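PDB 6I1A: rutinosidase from Aspergillus niger, which hydrolyses glycosidic bonds as a secreted family 5 glycoside hydrolase, with rutinosidase activity and probably exo-1,3-beta-glucanase activity. Local coordinates for residues T89-W100 with M130-P140. Residues are numbered along the deposited sequence; the frame is centred on the assembly and turned at random.
Sequences TVLRIPTTYAAW and MHIIIDTHSLP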
ATOM      1  N   THR A  89      15.463   9.908 -24.958  1.00 13.86           N
ATOM      2  CA  THR A  89      15.023   9.375 -26.262  1.00 14.00           C
ATOM      3  C   THR A  89      13.495   9.239 -26.363  1.00 14.09           C
ATOM      4  O   THR A  89      13.005   8.820 -27.431  1.00 13.53           O
ATOM      5  CB  THR A  89      15.604   8.006 -26.545  1.00 15.56           C
ATOM      6  OG1 THR A  89      15.199   7.079 -25.560  1.00 15.94           O
ATOM      7  CG2 THR A  89      17.115   8.039 -26.622  1.00 16.00           C
ATOM      8  N   VAL A  90      12.734   9.632 -25.340  1.00 13.33           N
ATOM      9  CA  VAL A  90      11.249   9.575 -25.356  1.00 12.75           C
ATOM     10  C   VAL A  90      10.709  10.852 -24.756  1.00 11.96           C
ATOM     11  O   VAL A  90      11.245  11.299 -23.699  1.00 13.16           O
ATOM     12  CB  VAL A  90      10.757   8.383 -24.531  1.00 13.81           C
ATOM     13  CG1 VAL A  90       9.243   8.348 -24.460  1.00 15.07           C
ATOM     14  CG2 VAL A  90      11.306   7.091 -25.089  1.00 14.02           C
ATOM     15  N   LEU A  91       9.692  11.434 -25.361  1.00 10.99           N
ATOM     16  CA  LEU A  91       8.980  12.586 -24.812  1.00 12.34           C
ATOM     17  C   LEU A  91       7.555  12.180 -24.543  1.00 13.01           C
ATOM     18  O   LEU A  91       6.864  11.769 -25.492  1.00 13.36           O
ATOM     19  CB  LEU A  91       9.014  13.800 -25.739  1.00 13.16           C
ATOM     20  CG  LEU A  91      10.402  14.317 -26.146  1.00 13.15           C
ATOM     21  CD1 LEU A  91      10.312  15.387 -27.211  1.00 13.69           C
ATOM     22  CD2 LEU A  91      11.170  14.804 -24.945  1.00 14.20           C
ATOM     23  N   ARG A  92       7.110  12.271 -23.310  1.00 11.60           N
ATOM     24  CA  ARG A  92       5.681  12.102 -22.992  1.00 11.37           C
ATOM     25  C   ARG A  92       5.100  13.485 -22.884  1.00 10.86           C
ATOM     26  O   ARG A  92       5.641  14.355 -22.141  1.00 11.30           O
ATOM     27  CB  ARG A  92       5.492  11.334 -21.701  1.00 11.82           C
ATOM     28  CG  ARG A  92       4.028  11.203 -21.299  1.00 11.12           C
ATOM     29  CD  ARG A  92       3.808  10.151 -20.247  1.00 11.08           C
ATOM     30  NE  ARG A  92       2.438   9.915 -19.818  1.00 11.43           N
ATOM     31  CZ  ARG A  92       1.813  10.478 -18.791  1.00 10.97           C
ATOM     32  NH1 ARG A  92       2.392  11.425 -18.045  1.00 11.35           N
ATOM     33  NH2 ARG A  92       0.595  10.028 -18.468  1.00 12.13           N
ATOM     34  N   ILE A  93       4.042  13.787 -23.634  1.00 11.48           N
ATOM     35  CA  ILE A  93       3.486  15.126 -23.768  1.00 11.68           C
ATOM     36  C   ILE A  93       2.046  15.174 -23.295  1.00 12.02           C
ATOM     37  O   ILE A  93       1.112  14.810 -24.057  1.00 11.98           O
ATOM     38  CB  ILE A  93       3.653  15.707 -25.192  1.00 12.43           C
ATOM     39  CG1 ILE A  93       5.057  15.515 -25.739  1.00 13.87           C
ATOM     40  CG2 ILE A  93       3.212  17.144 -25.157  1.00 13.15           C
ATOM     41  CD1 ILE A  93       5.309  16.077 -27.110  1.00 15.42           C
ATOM     42  N   PRO A  94       1.791  15.582 -22.045  1.00 11.83           N
ATOM     43  CA  PRO A  94       0.443  15.748 -21.521  1.00 11.45           C
ATOM     44  C   PRO A  94      -0.238  16.936 -22.203  1.00 12.82           C
ATOM     45  O   PRO A  94       0.327  18.023 -22.301  1.00 13.90           O
ATOM     46  CB  PRO A  94       0.642  16.008 -20.018  1.00 12.59           C
ATOM     47  CG  PRO A  94       1.988  15.419 -19.747  1.00 12.95           C
ATOM     48  CD  PRO A  94       2.811  15.724 -20.980  1.00 12.08           C
ATOM     49  N   THR A  95      -1.467  16.700 -22.661  1.00 11.33           N
ATOM     50  CA  THR A  95      -2.304  17.731 -23.282  1.00 11.79           C
ATOM     51  C   THR A  95      -3.648  17.759 -22.562  1.00 11.81           C
ATOM     52  O   THR A  95      -4.113  16.728 -22.013  1.00 12.43           O
ATOM     53  CB  THR A  95      -2.491  17.450 -24.770  1.00 12.35           C
ATOM     54  OG1 THR A  95      -3.261  16.258 -25.033  1.00 13.44           O
ATOM     55  CG2 THR A  95      -1.192  17.339 -25.531  1.00 13.16           C
ATOM     56  N   THR A  96      -4.319  18.916 -22.590  1.00 11.78           N
ATOM     57  CA  THR A  96      -5.740  18.934 -22.199  1.00 12.20           C
ATOM     58  C   THR A  96      -6.576  18.446 -23.390  1.00 12.49           C
ATOM     59  O   THR A  96      -6.150  18.563 -24.537  1.00 12.60           O
ATOM     60  CB  THR A  96      -6.232  20.295 -21.749  1.00 13.28           C
ATOM     61  OG1 THR A  96      -6.311  21.140 -22.911  1.00 12.86           O
ATOM     62  CG2 THR A  96      -5.314  20.923 -20.714  1.00 12.87           C
ATOM     63  N   TYR A  97      -7.774  17.993 -23.110  1.00 10.84           N
ATOM     64  CA  TYR A  97      -8.664  17.590 -24.245  1.00 10.93           C
ATOM     65  C   TYR A  97      -8.956  18.815 -25.111  1.00 11.72           C
ATOM     66  O   TYR A  97      -9.327  18.635 -26.283  1.00 11.94           O
ATOM     67  CB  TYR A  97      -9.959  16.907 -23.802  1.00 10.85           C
ATOM     68  CG  TYR A  97     -10.873  17.741 -22.969  1.00 11.20           C
ATOM     69  CD1 TYR A  97     -11.663  18.731 -23.563  1.00 11.77           C
ATOM     70  CD2 TYR A  97     -10.937  17.613 -21.583  1.00 11.23           C
ATOM     71  CE1 TYR A  97     -12.516  19.504 -22.824  1.00 12.60           C
ATOM     72  CE2 TYR A  97     -11.781  18.423 -20.832  1.00 11.72           C
ATOM     73  CZ  TYR A  97     -12.590  19.363 -21.464  1.00 11.85           C
ATOM     74  OH  TYR A  97     -13.395  20.189 -20.717  1.00 13.34           O
ATOM     75  N   ALA A  98      -8.909  20.012 -24.537  1.00 11.99           N
ATOM     76  CA  ALA A  98      -9.295  21.259 -25.229  1.00 12.07           C
ATOM     77  C   ALA A  98      -8.277  21.604 -26.299  1.00 13.79           C
ATOM     78  O   ALA A  98      -8.534  22.499 -27.143  1.00 14.46           O
ATOM     79  CB  ALA A  98      -9.475  22.365 -24.234  1.00 11.88           C
ATOM     80  N   ALA A  99      -7.093  20.995 -26.331  1.00 13.18           N
ATOM     81  CA  ALA A  99      -6.142  21.129 -27.434  1.00 12.45           C
ATOM     82  C   ALA A  99      -6.794  20.549 -28.713  1.00 13.18           C
ATOM     83  O   ALA A  99      -6.366  20.909 -29.843  1.00 14.24           O
ATOM     84  CB  ALA A  99      -4.862  20.414 -27.112  1.00 13.18           C
ATOM     85  N   TRP A 100      -7.682  19.582 -28.533  1.00 13.36           N
ATOM     86  CA  TRP A 100      -8.135  18.667 -29.601  1.00 12.04           C
ATOM     87  C   TRP A 100      -9.540  19.012 -30.040  1.00 14.63           C
ATOM     88  O   TRP A 100      -9.851  18.843 -31.265  1.00 16.53           O
ATOM     89  CB  TRP A 100      -7.983  17.200 -29.164  1.00 13.03           C
ATOM     90  CG  TRP A 100      -6.573  16.880 -28.764  1.00 12.25           C
ATOM     91  CD1 TRP A 100      -6.085  16.811 -27.481  1.00 11.82           C
ATOM     92  CD2 TRP A 100      -5.460  16.649 -29.631  1.00 11.64           C
ATOM     93  NE1 TRP A 100      -4.765  16.531 -27.511  1.00 13.07           N
ATOM     94  CE2 TRP A 100      -4.340  16.427 -28.810  1.00 12.61           C
ATOM     95  CE3 TRP A 100      -5.294  16.553 -31.022  1.00 13.41           C
ATOM     96  CZ2 TRP A 100      -3.082  16.150 -29.354  1.00 12.60           C
ATOM     97  CZ3 TRP A 100      -4.052  16.293 -31.530  1.00 14.27           C
ATOM     98  CH2 TRP A 100      -2.954  16.090 -30.702  1.00 14.19           C
ATOM     99  N   MET A 130      13.571  10.770 -31.509  1.00 15.94           N
ATOM    100  CA  MET A 130      12.849  10.494 -30.235  1.00 15.18           C
ATOM    101  C   MET A 130      11.473   9.864 -30.545  1.00 15.53           C
ATOM    102  O   MET A 130      10.888  10.180 -31.618  1.00 15.89           O
ATOM    103  CB  MET A 130      12.645  11.750 -29.407  1.00 15.04           C
ATOM    104  CG  MET A 130      13.983  12.354 -28.922  1.00 15.00           C
ATOM    105  SD  MET A 130      13.698  13.500 -27.605  1.00 16.78           S
ATOM    106  CE  MET A 130      15.356  14.196 -27.424  1.00 13.59           C
ATOM    107  N   HIS A 131      10.975   9.067 -29.603  1.00 14.30           N
ATOM    108  CA  HIS A 131       9.571   8.540 -29.646  1.00 13.82           C
ATOM    109  C   HIS A 131       8.680   9.490 -28.864  1.00 14.74           C
ATOM    110  O   HIS A 131       9.162  10.000 -27.835  1.00 13.49           O
ATOM    111  CB  HIS A 131       9.503   7.107 -29.129  1.00 14.94           C
ATOM    112  CG  HIS A 131       8.206   6.400 -29.439  1.00 13.06           C
ATOM    113  ND1 HIS A 131       7.886   5.968 -30.702  1.00 15.02           N
ATOM    114  CD2 HIS A 131       7.096   6.193 -28.658  1.00 14.15           C
ATOM    115  CE1 HIS A 131       6.671   5.429 -30.667  1.00 13.71           C
ATOM    116  NE2 HIS A 131       6.166   5.577 -29.470  1.00 14.44           N
ATOM    117  N   ILE A 132       7.475   9.742 -29.330  1.00 12.46           N
ATOM    118  CA  ILE A 132       6.547  10.710 -28.758  1.00 12.38           C
ATOM    119  C   ILE A 132       5.345   9.963 -28.203  1.00 12.29           C
ATOM    120  O   ILE A 132       4.644   9.301 -28.994  1.00 13.58           O
ATOM    121  CB  ILE A 132       6.121  11.771 -29.771  1.00 12.76           C
ATOM    122  CG1 ILE A 132       7.304  12.394 -30.533  1.00 14.13           C
ATOM    123  CG2 ILE A 132       5.277  12.808 -29.114  1.00 13.63           C
ATOM    124  CD1 ILE A 132       8.245  13.238 -29.656  1.00 15.07           C
ATOM    125  N   ILE A 133       5.032  10.157 -26.940  1.00 11.90           N
ATOM    126  CA  ILE A 133       3.751   9.697 -26.356  1.00 12.02           C
ATOM    127  C   ILE A 133       2.799  10.881 -26.250  1.00 12.27           C
ATOM    128  O   ILE A 133       3.125  11.848 -25.550  1.00 12.99           O
ATOM    129  CB  ILE A 133       3.917   9.070 -24.988  1.00 11.16           C
ATOM    130  CG1 ILE A 133       4.853   7.862 -25.041  1.00 12.76           C
ATOM    131  CG2 ILE A 133       2.578   8.715 -24.324  1.00 11.99           C
ATOM    132  CD1 ILE A 133       5.436   7.498 -23.688  1.00 13.02           C
ATOM    133  N   ILE A 134       1.667  10.876 -26.971  1.00 12.12           N
ATOM    134  CA  ILE A 134       0.669  11.934 -26.873  1.00 11.49           C
ATOM    135  C   ILE A 134      -0.375  11.493 -25.834  1.00 12.83           C
ATOM    136  O   ILE A 134      -1.036  10.444 -26.035  1.00 12.31           O
ATOM    137  CB  ILE A 134       0.010  12.303 -28.217  1.00 12.77           C
ATOM    138  CG1 ILE A 134       1.049  12.759 -29.241  1.00 14.08           C
ATOM    139  CG2 ILE A 134      -1.072  13.341 -27.972  1.00 13.24           C
ATOM    140  CD1 ILE A 134       0.458  12.945 -30.629  1.00 15.87           C
ATOM    141  N   ASP A 135      -0.466  12.210 -24.721  1.00 11.50           N
ATOM    142  CA  ASP A 135      -1.357  11.869 -23.612  1.00 11.54           C
ATOM    143  C   ASP A 135      -2.506  12.868 -23.546  1.00 11.30           C
ATOM    144  O   ASP A 135      -2.270  14.085 -23.398  1.00 12.05           O
ATOM    145  CB  ASP A 135      -0.482  11.879 -22.351  1.00 12.55           C
ATOM    146  CG  ASP A 135      -1.219  12.099 -21.055  1.00 13.76           C
ATOM    147  OD1 ASP A 135      -2.357  11.646 -20.853  1.00 15.01           O
ATOM    148  OD2 ASP A 135      -0.535  12.694 -20.162  1.00 13.71           O
ATOM    149  N   THR A 136      -3.744  12.385 -23.613  1.00 10.91           N
ATOM    150  CA  THR A 136      -4.924  13.207 -23.334  1.00 11.76           C
ATOM    151  C   THR A 136      -5.159  13.187 -21.823  1.00 11.83           C
ATOM    152  O   THR A 136      -5.829  12.253 -21.326  1.00 12.44           O
ATOM    153  CB  THR A 136      -6.125  12.795 -24.195  1.00 12.55           C
ATOM    154  OG1 THR A 136      -6.384  11.419 -24.005  1.00 12.30           O
ATOM    155  CG2 THR A 136      -5.793  13.011 -25.650  1.00 15.11           C
ATOM    156  N   HIS A 137      -4.517  14.135 -21.123  1.00 11.71           N
ATOM    157  CA  HIS A 137      -4.403  14.105 -19.663  1.00 11.60           C
ATOM    158  C   HIS A 137      -5.743  14.313 -18.981  1.00 11.80           C
ATOM    159  O   HIS A 137      -6.009  13.694 -17.931  1.00 12.05           O
ATOM    160  CB  HIS A 137      -3.398  15.199 -19.270  1.00 11.78           C
ATOM    161  CG  HIS A 137      -2.542  14.890 -18.089  1.00 11.86           C
ATOM    162  ND1 HIS A 137      -1.694  13.827 -18.097  1.00 11.81           N
ATOM    163  CD2 HIS A 137      -2.273  15.631 -16.973  1.00 13.23           C
ATOM    164  CE1 HIS A 137      -0.990  13.873 -16.982  1.00 12.52           C
ATOM    165  NE2 HIS A 137      -1.303  14.947 -16.278  1.00 13.36           N
ATOM    166  N   SER A 138      -6.597  15.132 -19.599  1.00 11.09           N
ATOM    167  CA  SER A 138      -7.992  15.331 -19.183  1.00 10.38           C
ATOM    168  C   SER A 138      -8.929  14.811 -20.272  1.00 11.36           C
ATOM    169  O   SER A 138      -8.545  14.816 -21.447  1.00 11.95           O
ATOM    170  CB  SER A 138      -8.296  16.797 -18.913  1.00 10.96           C
ATOM    171  OG  SER A 138      -7.735  17.647 -19.902  1.00 12.25           O
ATOM    172  N   LEU A 139     -10.135  14.471 -19.864  1.00 11.14           N
ATOM    173  CA  LEU A 139     -11.227  14.148 -20.837  1.00 10.79           C
ATOM    174  C   LEU A 139     -12.468  14.903 -20.389  1.00 11.13           C
ATOM    175  O   LEU A 139     -12.622  15.284 -19.231  1.00 11.76           O
ATOM    176  CB  LEU A 139     -11.519  12.652 -20.886  1.00 11.92           C
ATOM    177  CG  LEU A 139     -10.393  11.772 -21.416  1.00 12.08           C
ATOM    178  CD1 LEU A 139     -10.755  10.301 -21.264  1.00 12.48           C
ATOM    179  CD2 LEU A 139     -10.055  12.134 -22.869  1.00 13.73           C
ATOM    180  N   PRO A 140     -13.392  15.176 -21.350  1.00 11.62           N
ATOM    181  CA  PRO A 140     -14.605  15.906 -21.053  1.00 11.34           C
ATOM    182  C   PRO A 140     -15.365  15.348 -19.857  1.00 11.05           C
ATOM    183  O   PRO A 140     -15.581  14.135 -19.743  1.00 11.57           O
ATOM    184  CB  PRO A 140     -15.403  15.812 -22.374  1.00 12.04           C
ATOM    185  CG  PRO A 140     -14.306  15.731 -23.437  1.00 12.98           C
ATOM    186  CD  PRO A 140     -13.257  14.856 -22.782  1.00 11.59           C
TER
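Arg92 of strand 90-95 lays its guanidinium against the carboxylate of Asp135, on the parallel strand 131-136. CB leaves the same sheet face as Ile133 and Asp135; Arg92 CG, anti to the backbone N (chi1 177°), passes Ile133 CG2 at 4.2 Å, and the chain runs extended to NE. The two planes stack 18° apart: Asp135 OD2 lies over one guanidinium face, 3.5 Å from Arg92 CZ and 3.4 Å from Arg92 NH2, a salt bridge of charges alone. The N-H groups are used by others: NE pairs with Glu190, NH1 with Glu303 and Asn26, NH2 with Asp264 and Asn193. Asp135 OD2 also accepts a 2.6 Å bond on its syn side from His137 ND1, whose ring carries Pro94 CB over one face. Seven backbone bonds, from His131 N to Thr89 O through His137 N to Thr95 O, join the strands. Asp135 O accepts from Thr95 N and, at 2.9 Å, from Thr95 OG1, while Trp100 NE1 donates in its ring plane to that hydroxyl. Beyond the strands, Pro140 CG makes a CH-pi contact over the Tyr97 ring. The pair closes a beta-alpha-beta unit of the TIM barrel: helix 113-128 links the strands and packs on Leu91 and Thr95, and strands 22-26 and 187-190 flank them.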